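Local coordinates for beta-Lactamase/D-Alanine Carboxypeptidase (PDB 5EVI), which probably hydrolyses the amide bond of beta-lactam antibiotics to give substituted beta-amino acids, as a class C beta-lactamase linked to antibiotic resistance, at residues L87-S92 with G160-I165; I123-K128 with G219-E224; T14-E19 with L32-T37; A10-L15 with Q43-G48. All coordinates share one frame; numbering follows the deposited sequence.

Contact 1: L87-S92 with G160-I165; sequences LSLTQS and GLLGVI
Leu87 and Ile165 meet through methyl groups, with Leu87 CD2 lying 3.9 Å from Ile165 CG2. The other carbons of the leucine fork are almost as close: Leu87 CG and Leu87 CD1 both stand 4.0 Å from Ile165 CG2, so the single gamma methyl of the isoleucine sits against the whole isopropyl end of Leu87. The two side chains run at about a right angle to one another. The torsion of Ile165 explains why the branch methyl does the touching: CG1 is turned beside the backbone N (chi1 -70°), and CG2, anti to that N, faces the loop. A second, lighter touch lies one helical turn earlier, where Leu89 CD2 and Leu162 CD1 come within 4.1 Å, again with the side chains crossed nearly perpendicularly. No hydrogen bond joins the segments, and all four residues are buried.

Leu87 directly precedes a type I beta turn from Ser88 to Gln91, and Leu89 is its second residue; the turn is closed by Gln91 N to Ser88 O at 3.1 Å. Ser88 O also accepts a hydrogen bond from Tyr96 OH, and Leu89 is tied through its backbone to Phe111. Leu87 and Leu162 both rest on Ala78 of helix 70-83, while Ile165 also reaches Leu113 of helix 112-115. The loop following helix 70-83 thus packs against helix 156-169 in the helical part of the class C beta-lactamase fold.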
loop_
_atom_site.group_PDB
_atom_site.type_symbol
_atom_site.label_atom_id
_atom_site.label_comp_id
_atom_site.label_asym_id
_atom_site.label_seq_id
_atom_site.Cartn_x
_atom_site.Cartn_y
_atom_site.Cartn_z
ATOM N N LEU D 87 -6.429 -17.076 -10.881
ATOM C CA LEU D 87 -5.306 -17.167 -9.947
ATOM C C LEU D 87 -5.760 -17.642 -8.556
ATOM O O LEU D 87 -6.136 -16.833 -7.712
ATOM C CB LEU D 87 -4.612 -15.790 -9.859
ATOM C CG LEU D 87 -3.124 -15.656 -9.504
ATOM C CD1 LEU D 87 -2.860 -14.255 -8.961
ATOM C CD2 LEU D 87 -2.631 -16.700 -8.515
ATOM N N SER D 88 -5.720 -18.953 -8.318
ATOM C CA SER D 88 -5.988 -19.499 -6.980
ATOM C C SER D 88 -4.738 -19.304 -6.114
ATOM O O SER D 88 -3.724 -19.982 -6.313
ATOM C CB SER D 88 -6.387 -20.980 -7.043
ATOM O OG SER D 88 -6.867 -21.435 -5.787
ATOM N N LEU D 89 -4.815 -18.368 -5.166
ATOM C CA LEU D 89 -3.671 -17.997 -4.321
ATOM C C LEU D 89 -3.136 -19.137 -3.436
ATOM O O LEU D 89 -1.962 -19.120 -3.060
ATOM C CB LEU D 89 -4.009 -16.772 -3.450
ATOM C CG LEU D 89 -4.263 -15.438 -4.173
ATOM C CD1 LEU D 89 -4.827 -14.396 -3.217
ATOM C CD2 LEU D 89 -2.998 -14.906 -4.828
ATOM N N THR D 90 -3.983 -20.119 -3.117
ATOM C CA THR D 90 -3.560 -21.293 -2.338
ATOM C C THR D 90 -2.704 -22.298 -3.132
ATOM O O THR D 90 -2.012 -23.111 -2.524
ATOM C CB THR D 90 -4.763 -22.035 -1.716
ATOM O OG1 THR D 90 -5.663 -22.461 -2.744
ATOM C CG2 THR D 90 -5.495 -21.131 -0.749
ATOM N N GLN D 91 -2.755 -22.253 -4.465
ATOM C CA GLN D 91 -1.883 -23.089 -5.302
ATOM C C GLN D 91 -0.447 -22.576 -5.255
ATOM O O GLN D 91 -0.207 -21.393 -5.004
ATOM C CB GLN D 91 -2.359 -23.123 -6.758
ATOM C CG GLN D 91 -3.725 -23.754 -6.977
ATOM C CD GLN D 91 -3.702 -25.253 -6.773
ATOM O OE1 GLN D 91 -4.192 -25.755 -5.764
ATOM N NE2 GLN D 91 -3.115 -25.975 -7.723
ATOM N N SER D 92 0.506 -23.466 -5.508
ATOM C CA SER D 92 1.923 -23.112 -5.412
ATOM C C SER D 92 2.348 -22.163 -6.539
ATOM O O SER D 92 1.726 -22.133 -7.594
ATOM C CB SER D 92 2.799 -24.376 -5.371
ATOM O OG SER D 92 2.735 -25.093 -6.584
ATOM N N GLY D 160 6.683 -8.040 -5.167
ATOM C CA GLY D 160 6.907 -7.792 -6.587
ATOM C C GLY D 160 6.540 -8.992 -7.454
ATOM O O GLY D 160 5.952 -8.826 -8.529
ATOM N N LEU D 161 6.875 -10.192 -6.975
ATOM C CA LEU D 161 6.525 -11.443 -7.655
ATOM C C LEU D 161 5.008 -11.696 -7.733
ATOM O O LEU D 161 4.547 -12.325 -8.681
ATOM C CB LEU D 161 7.217 -12.641 -6.982
ATOM C CG LEU D 161 7.104 -14.008 -7.660
ATOM C CD1 LEU D 161 7.686 -13.974 -9.066
ATOM C CD2 LEU D 161 7.797 -15.063 -6.813
ATOM N N LEU D 162 4.247 -11.233 -6.739
ATOM C CA LEU D 162 2.776 -11.332 -6.761
ATOM C C LEU D 162 2.179 -10.565 -7.949
ATOM O O LEU D 162 1.290 -11.072 -8.634
ATOM C CB LEU D 162 2.173 -10.827 -5.440
ATOM C CG LEU D 162 0.670 -10.986 -5.193
ATOM C CD1 LEU D 162 0.255 -12.447 -5.163
ATOM C CD2 LEU D 162 0.276 -10.297 -3.892
ATOM N N GLY D 163 2.677 -9.356 -8.196
ATOM C CA GLY D 163 2.261 -8.567 -9.361
ATOM C C GLY D 163 2.600 -9.208 -10.703
ATOM O O GLY D 163 1.809 -9.125 -11.651
ATOM N N VAL D 164 3.767 -9.851 -10.775
ATOM C CA VAL D 164 4.212 -10.567 -11.984
ATOM C C VAL D 164 3.320 -11.789 -12.254
ATOM O O VAL D 164 2.950 -12.036 -13.404
ATOM C CB VAL D 164 5.712 -10.972 -11.897
ATOM C CG1 VAL D 164 6.124 -11.877 -13.057
ATOM C CG2 VAL D 164 6.598 -9.732 -11.873
ATOM N N ILE D 165 2.983 -12.539 -11.201
ATOM C CA ILE D 165 2.034 -13.668 -11.296
ATOM C C ILE D 165 0.619 -13.207 -11.691
ATOM O O ILE D 165 -0.025 -13.850 -12.520
ATOM C CB ILE D 165 1.995 -14.502 -9.979
ATOM C CG1 ILE D 165 3.305 -15.279 -9.815
ATOM C CG2 ILE D 165 0.820 -15.485 -9.963
ATOM C CD1 ILE D 165 3.485 -15.956 -8.469
#

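Contact 2: I123-K128 with G219-E224; sequences IQVPEK and GILAAE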
loop_
_atom_site.group_PDB
_atom_site.type_symbol
_atom_site.label_atom_id
_atom_site.label_comp_id
_atom_site.label_asym_id
_atom_site.label_seq_id
_atom_site.Cartn_x
_atom_site.Cartn_y
_atom_site.Cartn_z
ATOM N N ILE D 123 14.960 -6.814 2.089
ATOM C CA ILE D 123 13.900 -5.823 1.830
ATOM C C ILE D 123 13.896 -5.335 0.377
ATOM O O ILE D 123 12.826 -5.200 -0.220
ATOM C CB ILE D 123 13.905 -4.629 2.819
ATOM C CG1 ILE D 123 12.639 -3.777 2.625
ATOM C CG2 ILE D 123 15.161 -3.769 2.680
ATOM C CD1 ILE D 123 12.293 -2.927 3.823
ATOM N N GLN D 124 15.082 -5.101 -0.184
ATOM C CA GLN D 124 15.218 -4.682 -1.578
ATOM C C GLN D 124 15.591 -5.848 -2.476
ATOM O O GLN D 124 16.116 -6.864 -2.014
ATOM C CB GLN D 124 16.298 -3.597 -1.718
ATOM C CG GLN D 124 15.951 -2.264 -1.078
ATOM C CD GLN D 124 14.697 -1.629 -1.656
ATOM O OE1 GLN D 124 13.773 -1.275 -0.918
ATOM N NE2 GLN D 124 14.654 -1.482 -2.984
ATOM N N VAL D 125 15.320 -5.672 -3.769
ATOM C CA VAL D 125 15.812 -6.568 -4.810
ATOM C C VAL D 125 17.329 -6.351 -4.903
ATOM O O VAL D 125 17.746 -5.231 -5.160
ATOM C CB VAL D 125 15.159 -6.253 -6.179
ATOM C CG1 VAL D 125 15.817 -7.049 -7.310
ATOM C CG2 VAL D 125 13.654 -6.523 -6.123
ATOM N N PRO D 126 18.150 -7.410 -4.701
ATOM C CA PRO D 126 19.617 -7.266 -4.720
ATOM C C PRO D 126 20.169 -6.515 -5.939
ATOM O O PRO D 126 19.631 -6.637 -7.038
ATOM C CB PRO D 126 20.113 -8.713 -4.729
ATOM C CG PRO D 126 19.036 -9.479 -4.051
ATOM C CD PRO D 126 17.753 -8.813 -4.461
ATOM N N GLU D 127 21.240 -5.757 -5.721
ATOM C CA GLU D 127 21.765 -4.830 -6.724
ATOM C C GLU D 127 22.410 -5.522 -7.934
ATOM O O GLU D 127 22.459 -4.929 -9.013
ATOM C CB GLU D 127 22.748 -3.832 -6.083
ATOM C CG GLU D 127 22.743 -2.472 -6.761
ATOM C CD GLU D 127 23.861 -1.553 -6.293
ATOM O OE1 GLU D 127 24.050 -1.397 -5.063
ATOM O OE2 GLU D 127 24.538 -0.971 -7.167
ATOM N N LYS D 128 22.880 -6.766 -7.770
ATOM C CA LYS D 128 23.429 -7.539 -8.906
ATOM C C LYS D 128 22.368 -7.940 -9.949
ATOM O O LYS D 128 22.711 -8.240 -11.097
ATOM C CB LYS D 128 24.240 -8.772 -8.432
ATOM C CG LYS D 128 23.473 -10.072 -8.152
ATOM C CD LYS D 128 23.325 -10.390 -6.669
ATOM C CE LYS D 128 22.138 -11.309 -6.410
ATOM N NZ LYS D 128 21.963 -11.662 -4.971
ATOM N N GLY D 219 13.736 0.637 -11.502
ATOM C CA GLY D 219 14.331 -0.528 -10.867
ATOM C C GLY D 219 13.552 -1.781 -11.164
ATOM O O GLY D 219 12.454 -1.723 -11.720
ATOM N N ILE D 220 14.125 -2.914 -10.776
ATOM C CA ILE D 220 13.505 -4.211 -11.009
ATOM C C ILE D 220 12.454 -4.415 -9.919
ATOM O O ILE D 220 12.750 -4.294 -8.726
ATOM C CB ILE D 220 14.535 -5.368 -11.005
ATOM C CG1 ILE D 220 15.727 -5.064 -11.939
ATOM C CG2 ILE D 220 13.863 -6.680 -11.399
ATOM C CD1 ILE D 220 15.352 -4.633 -13.346
ATOM N N LEU D 221 11.231 -4.713 -10.353
ATOM C CA LEU D 221 10.040 -4.795 -9.498
ATOM C C LEU D 221 9.623 -3.442 -8.888
ATOM O O LEU D 221 8.888 -3.400 -7.889
ATOM C CB LEU D 221 10.171 -5.898 -8.428
ATOM C CG LEU D 221 10.468 -7.301 -8.968
ATOM C CD1 LEU D 221 10.690 -8.274 -7.822
ATOM C CD2 LEU D 221 9.362 -7.799 -9.886
ATOM N N ALA D 222 10.046 -2.348 -9.525
ATOM C CA ALA D 222 9.730 -0.998 -9.057
ATOM C C ALA D 222 8.242 -0.704 -9.194
ATOM O O ALA D 222 7.610 -0.181 -8.268
ATOM C CB ALA D 222 10.534 0.029 -9.839
ATOM N N ALA D 223 7.699 -1.041 -10.361
ATOM C CA ALA D 223 6.279 -0.842 -10.653
ATOM C C ALA D 223 5.398 -1.688 -9.725
ATOM O O ALA D 223 4.359 -1.225 -9.257
ATOM C CB ALA D 223 5.977 -1.146 -12.117
ATOM N N GLU D 224 5.859 -2.896 -9.410
ATOM C CA GLU D 224 5.078 -3.879 -8.656
ATOM C C GLU D 224 5.126 -3.646 -7.127
ATOM O O GLU D 224 4.168 -3.975 -6.429
ATOM C CB GLU D 224 5.562 -5.310 -8.990
ATOM C CG GLU D 224 5.389 -5.765 -10.450
ATOM C CD GLU D 224 6.395 -5.185 -11.451
ATOM O OE1 GLU D 224 7.303 -4.444 -11.049
ATOM O OE2 GLU D 224 6.273 -5.454 -12.671
#
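Val125 meets the 219-224 segment at Ile220 and Leu221, and it carries the whole contact from its side. The chain enters from Ile123, whose backbone is hydrogen-bonded to Asn156 and whose side chain rests on Tyr154, a residue that fits the tyrosine of the family's active-site pattern. At Val125 the side chain turns toward the opposite segment. CG2 is the branch that does most of the touching: beside the backbone N and anti to the carbonyl carbon, it lies 3.5 Å from Ile220 O and 3.8 Å from Leu221 CD1. The approach to the carbonyl is a van der Waals one between a methyl and an oxygen. The other branch, CG1, comes no nearer to Ile220 than 4.3 Å, at Ile220 CB, since beyond CB the isoleucine chain turns off from the valine. Val125 and Leu221 cross at about a right angle.

A type II beta turn from Gly219 to Ala222, closed by a weak hydrogen bond from Ala222 N to Gly219 O at 3.3 Å, presents Ile220 and Leu221 together. Leu221 has the positive phi (66°) that the third position of such a turn takes, and is also the N-cap of helix 222-226. Both residues touch Leu135, while Val125 lies on Pro157 and Leu221 on Val164. In the helical region of the class C beta-lactamase fold, the 123-128 loop and the turn leading into helix 222-226 thus both pack on helix 156-169, beside helix 132-138.

Contact 3: T14-E19 with L32-T37; sequences TLVQTE and LSIAIT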
loop_
_atom_site.group_PDB
_atom_site.type_symbol
_atom_site.label_atom_id
_atom_site.label_comp_id
_atom_site.label_asym_id
_atom_site.label_seq_id
_atom_site.Cartn_x
_atom_site.Cartn_y
_atom_site.Cartn_z
ATOM N N THR D 14 -10.466 23.934 11.320
ATOM C CA THR D 14 -9.461 24.570 12.177
ATOM C C THR D 14 -8.630 23.532 12.940
ATOM O O THR D 14 -7.416 23.668 13.028
ATOM C CB THR D 14 -10.098 25.574 13.152
ATOM O OG1 THR D 14 -11.204 24.956 13.821
ATOM C CG2 THR D 14 -10.587 26.803 12.392
ATOM N N LEU D 15 -9.283 22.495 13.464
ATOM C CA LEU D 15 -8.571 21.403 14.137
ATOM C C LEU D 15 -7.553 20.707 13.215
ATOM O O LEU D 15 -6.405 20.513 13.604
ATOM C CB LEU D 15 -9.550 20.373 14.699
ATOM C CG LEU D 15 -10.405 20.801 15.899
ATOM C CD1 LEU D 15 -11.565 19.839 16.101
ATOM C CD2 LEU D 15 -9.566 20.914 17.166
ATOM N N VAL D 16 -7.967 20.348 12.002
ATOM C CA VAL D 16 -7.060 19.650 11.073
ATOM C C VAL D 16 -5.894 20.572 10.735
ATOM O O VAL D 16 -4.747 20.147 10.758
ATOM C CB VAL D 16 -7.759 19.152 9.781
ATOM C CG1 VAL D 16 -6.745 18.517 8.826
ATOM C CG2 VAL D 16 -8.855 18.142 10.104
ATOM N N GLN D 17 -6.203 21.845 10.478
ATOM C CA GLN D 17 -5.192 22.850 10.195
ATOM C C GLN D 17 -4.141 22.923 11.293
ATOM O O GLN D 17 -2.941 22.876 11.012
ATOM C CB GLN D 17 -5.848 24.218 10.034
ATOM C CG GLN D 17 -4.913 25.326 9.587
ATOM C CD GLN D 17 -5.674 26.592 9.286
ATOM O OE1 GLN D 17 -6.420 27.095 10.129
ATOM N NE2 GLN D 17 -5.517 27.098 8.074
ATOM N N THR D 18 -4.601 23.021 12.541
ATOM C CA THR D 18 -3.697 23.095 13.698
ATOM C C THR D 18 -2.762 21.885 13.715
ATOM O O THR D 18 -1.544 22.055 13.703
ATOM C CB THR D 18 -4.473 23.204 15.034
ATOM O OG1 THR D 18 -5.251 24.408 15.026
ATOM C CG2 THR D 18 -3.519 23.216 16.231
ATOM N N GLU D 19 -3.344 20.683 13.687
ATOM C CA GLU D 19 -2.566 19.434 13.748
ATOM C C GLU D 19 -1.643 19.271 12.533
ATOM O O GLU D 19 -0.520 18.782 12.672
ATOM C CB GLU D 19 -3.466 18.192 13.827
ATOM C CG GLU D 19 -4.490 18.145 14.950
ATOM C CD GLU D 19 -3.923 17.898 16.341
ATOM O OE1 GLU D 19 -4.738 17.699 17.261
ATOM O OE2 GLU D 19 -2.696 17.910 16.543
ATOM N N LEU D 32 1.503 19.097 1.724
ATOM C CA LEU D 32 0.710 18.086 2.428
ATOM C C LEU D 32 -0.741 18.119 1.963
ATOM O O LEU D 32 -1.389 19.178 2.018
ATOM C CB LEU D 32 0.752 18.331 3.930
ATOM C CG LEU D 32 0.056 17.292 4.823
ATOM C CD1 LEU D 32 0.999 16.113 5.012
ATOM C CD2 LEU D 32 -0.341 17.871 6.167
ATOM N N SER D 33 -1.239 16.973 1.507
ATOM C CA SER D 33 -2.643 16.813 1.151
ATOM C C SER D 33 -3.274 15.748 2.041
ATOM O O SER D 33 -2.693 14.696 2.246
ATOM C CB SER D 33 -2.790 16.426 -0.320
ATOM O OG SER D 33 -4.139 16.188 -0.649
ATOM N N ILE D 34 -4.461 16.054 2.564
ATOM C CA ILE D 34 -5.220 15.168 3.473
ATOM C C ILE D 34 -6.631 15.003 2.906
ATOM O O ILE D 34 -7.274 15.997 2.588
ATOM C CB ILE D 34 -5.283 15.770 4.901
ATOM C CG1 ILE D 34 -3.883 15.886 5.503
ATOM C CG2 ILE D 34 -6.199 14.958 5.822
ATOM C CD1 ILE D 34 -3.790 16.725 6.767
ATOM N N ALA D 35 -7.073 13.760 2.741
ATOM C CA ALA D 35 -8.469 13.423 2.442
ATOM C C ALA D 35 -9.064 12.690 3.638
ATOM O O ALA D 35 -8.407 11.819 4.191
ATOM C CB ALA D 35 -8.522 12.525 1.224
ATOM N N ILE D 36 -10.295 13.035 4.020
ATOM C CA ILE D 36 -11.053 12.288 5.034
ATOM C C ILE D 36 -12.396 11.859 4.454
ATOM O O ILE D 36 -13.044 12.636 3.759
ATOM C CB ILE D 36 -11.306 13.134 6.310
ATOM C CG1 ILE D 36 -9.996 13.730 6.832
ATOM C CG2 ILE D 36 -11.964 12.280 7.401
ATOM C CD1 ILE D 36 -10.190 14.774 7.915
ATOM N N THR D 37 -12.824 10.633 4.761
ATOM C CA THR D 37 -14.146 10.166 4.344
ATOM C C THR D 37 -14.883 9.715 5.609
ATOM O O THR D 37 -14.293 9.082 6.482
ATOM C CB THR D 37 -14.075 9.102 3.224
ATOM O OG1 THR D 37 -15.402 8.752 2.790
ATOM C CG2 THR D 37 -13.286 7.864 3.655
#
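Helix 9-20 and strand 31-38 face each other here with their backbones well apart, the closest CA atoms being those of Val16 and Ile34 at 9.0 Å. Residues 14-19 keep regular helical bonding, with Thr18 N to Thr14 O at 2.9 Å, and residues 32-37 are extended throughout. The CB atoms of every second strand residue, Leu32, Ile34 and Ile36, point toward the helix, though only the two isoleucines touch it.

Strand 31-38 lies between strands 43-48 and 337-343 in the large antiparallel sheet of the class C beta-lactamase fold, bonded to one by Ile34 with Tyr45 and to the other by Ala35 with Val340. The N-terminal helix packs over the end of this sheet formed by strands 31-38 and 43-48, and the C-terminal helix 349-363 lies beside it: Glu19 forms a salt bridge with Arg358 and a hydrogen bond with His362.

Val16 is the residue that spans the gap, and its two methyls divide the strand between them. CG1, anti to the backbone N at a chi1 of 176°, reaches Ile34 CD1 at 4.0 Å, whereas Val16 CG2 approaches Ile36 CD1 at 4.2 Å. Both isoleucines therefore offer their terminal delta methyls, carried out from the sheet by extended side chains (chi2 168° in Ile34). The Val16 and Ile34 side chains run antiparallel, each passing alongside the other. Around this apolar core Val16 also touches Tyr45 and Tyr47, Ile34 packs on Ile339 and Ile341, and Ile36 meets Ile359 and Leu360.

Contact 4: A10-L15 with Q43-G48; sequences AALDTL and QFYNYG. With SO4 (sulfate ion), chain O.
Asp13 and Tyr45 form the polar link between helix 9-20 and strand 43-48: the phenol OH of Tyr45 donates to Asp13 OD1 at 3.2 Å, meeting that oxygen nearly along its C-O axis. The same oxygen lies 3.1 Å from Tyr45 CE1, at the ring edge and near its plane, so one carboxylate oxygen takes both the hydroxyl and the adjoining ring C-H side. Carboxylate and ring planes are turned 64° apart. Asp13 gets there because CG is beside its backbone N (chi1 -65°), which swings the carboxylate back toward the strand although its CB leaves the helix to one side.

Van der Waals contact is slighter: Leu12 CD2 lies 3.8 Å from Tyr45 OH, the two side chains crossing at about a right angle. The ring itself continues inward onto Val16, Ile34 and Ile36.

A bound anion is held at the strand end, where a sulfate, probably from the crystallisation liquor, accepts a hydrogen bond from Gly48 N to its O4 at 3.1 Å and a weak one to O1. Sulfate O1 also lies at the edge of the Tyr47 ring, in its plane, and Arg21 gives the anion a further, charged partner.

The axes of segments 10-15 and 43-48 are 33° from parallel and 10.1 Å apart at closest approach. The chemistry implies a mixed seam at this outermost strand: the bent phenol-carboxylate bond ties the hydroxyl to the helix and would be expected to favour an ionised Asp13, while the rest of the ring belongs to the hydrophobic interior.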
loop_
_atom_site.group_PDB
_atom_site.type_symbol
_atom_site.label_atom_id
_atom_site.label_comp_id
_atom_site.label_asym_id
_atom_site.label_seq_id
_atom_site.Cartn_x
_atom_site.Cartn_y
_atom_site.Cartn_z
ATOM N N ALA D 10 -16.497 23.747 9.809
ATOM C CA ALA D 10 -15.590 24.844 10.163
ATOM C C ALA D 10 -14.748 24.514 11.395
ATOM O O ALA D 10 -13.552 24.804 11.426
ATOM C CB ALA D 10 -16.370 26.129 10.391
ATOM N N ALA D 11 -15.375 23.905 12.401
ATOM C CA ALA D 11 -14.670 23.495 13.623
ATOM C C ALA D 11 -13.626 22.410 13.335
ATOM O O ALA D 11 -12.521 22.458 13.874
ATOM C CB ALA D 11 -15.652 23.028 14.688
ATOM N N LEU D 12 -13.974 21.447 12.482
ATOM C CA LEU D 12 -13.026 20.423 12.048
ATOM C C LEU D 12 -11.911 21.008 11.169
ATOM O O LEU D 12 -10.757 20.617 11.313
ATOM C CB LEU D 12 -13.751 19.293 11.311
ATOM C CG LEU D 12 -12.918 18.070 10.916
ATOM C CD1 LEU D 12 -12.262 17.416 12.125
ATOM C CD2 LEU D 12 -13.791 17.073 10.169
ATOM N N ASP D 13 -12.254 21.942 10.277
ATOM C CA ASP D 13 -11.263 22.626 9.423
ATOM C C ASP D 13 -10.113 23.202 10.265
ATOM O O ASP D 13 -8.933 22.976 9.965
ATOM C CB ASP D 13 -11.887 23.769 8.589
ATOM C CG ASP D 13 -12.916 23.290 7.552
ATOM O OD1 ASP D 13 -12.852 22.128 7.099
ATOM O OD2 ASP D 13 -13.811 24.092 7.187
ATOM N N THR D 14 -10.466 23.934 11.320
ATOM C CA THR D 14 -9.461 24.570 12.177
ATOM C C THR D 14 -8.630 23.532 12.940
ATOM O O THR D 14 -7.416 23.668 13.028
ATOM C CB THR D 14 -10.098 25.574 13.152
ATOM O OG1 THR D 14 -11.204 24.956 13.821
ATOM C CG2 THR D 14 -10.587 26.803 12.392
ATOM N N LEU D 15 -9.283 22.495 13.464
ATOM C CA LEU D 15 -8.571 21.403 14.137
ATOM C C LEU D 15 -7.553 20.707 13.215
ATOM O O LEU D 15 -6.405 20.513 13.604
ATOM C CB LEU D 15 -9.550 20.373 14.699
ATOM C CG LEU D 15 -10.405 20.801 15.899
ATOM C CD1 LEU D 15 -11.565 19.839 16.101
ATOM C CD2 LEU D 15 -9.566 20.914 17.166
ATOM N N GLN D 43 -14.026 15.239 2.630
ATOM C CA GLN D 43 -13.470 16.546 2.960
ATOM C C GLN D 43 -11.992 16.533 2.584
ATOM O O GLN D 43 -11.313 15.509 2.739
ATOM C CB GLN D 43 -13.634 16.850 4.451
ATOM C CG GLN D 43 -15.074 16.835 4.963
ATOM C CD GLN D 43 -15.874 18.077 4.580
ATOM O OE1 GLN D 43 -16.020 18.408 3.405
ATOM N NE2 GLN D 43 -16.410 18.764 5.585
ATOM N N PHE D 44 -11.500 17.670 2.097
ATOM C CA PHE D 44 -10.104 17.796 1.665
ATOM C C PHE D 44 -9.404 18.969 2.332
ATOM O O PHE D 44 -10.004 20.029 2.532
ATOM C CB PHE D 44 -10.028 17.947 0.153
ATOM C CG PHE D 44 -10.517 16.743 -0.594
ATOM C CD1 PHE D 44 -9.673 15.653 -0.807
ATOM C CD2 PHE D 44 -11.826 16.685 -1.072
ATOM C CE1 PHE D 44 -10.122 14.538 -1.494
ATOM C CE2 PHE D 44 -12.278 15.569 -1.760
ATOM C CZ PHE D 44 -11.423 14.494 -1.974
ATOM N N TYR D 45 -8.136 18.755 2.672
ATOM C CA TYR D 45 -7.305 19.727 3.364
ATOM C C TYR D 45 -5.933 19.709 2.724
ATOM O O TYR D 45 -5.246 18.691 2.764
ATOM C CB TYR D 45 -7.178 19.362 4.841
ATOM C CG TYR D 45 -8.506 19.242 5.512
ATOM C CD1 TYR D 45 -9.173 20.372 5.955
ATOM C CD2 TYR D 45 -9.124 18.005 5.664
ATOM C CE1 TYR D 45 -10.412 20.278 6.547
ATOM C CE2 TYR D 45 -10.364 17.900 6.270
ATOM C CZ TYR D 45 -11.003 19.042 6.714
ATOM O OH TYR D 45 -12.235 18.947 7.314
ATOM N N ASN D 46 -5.553 20.828 2.120
ATOM C CA ASN D 46 -4.281 20.948 1.433
ATOM C C ASN D 46 -3.494 22.130 1.990
ATOM O O ASN D 46 -4.068 23.186 2.277
ATOM C CB ASN D 46 -4.513 21.085 -0.065
ATOM C CG ASN D 46 -5.204 19.864 -0.661
ATOM O OD1 ASN D 46 -4.608 18.800 -0.752
ATOM N ND2 ASN D 46 -6.462 20.016 -1.076
ATOM N N TYR D 47 -2.187 21.926 2.165
ATOM C CA TYR D 47 -1.283 22.917 2.751
ATOM C C TYR D 47 0.051 22.911 2.014
ATOM O O TYR D 47 0.524 21.855 1.575
ATOM C CB TYR D 47 -1.062 22.595 4.230
ATOM C CG TYR D 47 -2.360 22.385 4.976
ATOM C CD1 TYR D 47 -3.188 23.465 5.282
ATOM C CD2 TYR D 47 -2.793 21.104 5.325
ATOM C CE1 TYR D 47 -4.398 23.277 5.945
ATOM C CE2 TYR D 47 -3.997 20.909 5.983
ATOM C CZ TYR D 47 -4.790 21.999 6.298
ATOM O OH TYR D 47 -5.985 21.803 6.944
ATOM N N GLY D 48 0.637 24.095 1.858
ATOM C CA GLY D 48 1.976 24.228 1.289
ATOM C C GLY D 48 2.016 24.052 -0.216
ATOM O O GLY D 48 0.975 24.090 -0.904
HETATM S S SO4 O . -0.400 27.288 2.959
HETATM O O1 SO4 O . -0.692 26.306 4.026
HETATM O O2 SO4 O . -1.047 28.574 3.299
HETATM O O3 SO4 O . 1.066 27.477 2.841
HETATM O O4 SO4 O . -0.928 26.790 1.670
#

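How the contacts relate
Contacts 3 and 4 use the same helix, 9-20, over neighbouring strands of the large sheet, and their centres lie only 4 Å apart; strands 31-38 and 43-48 are joined between them by backbone bonds and by Ser33 with Asn46. Contact 3 is buried and wholly apolar, whereas contact 4, nearer the surface, adds a tyrosine-carboxylate bond and a sulfate. Contacts 1 and 2 lie on the opposite side of the chain's centre and meet at helix 156-169, where Leu221 and Glu224 pack on the Gly160 carbonyl. Contact 1, fully buried, sets a loop against a helix; contact 2, partly buried, a loop against the turn before a helix. Both are mainly apolar, without hydrogen bonds across them.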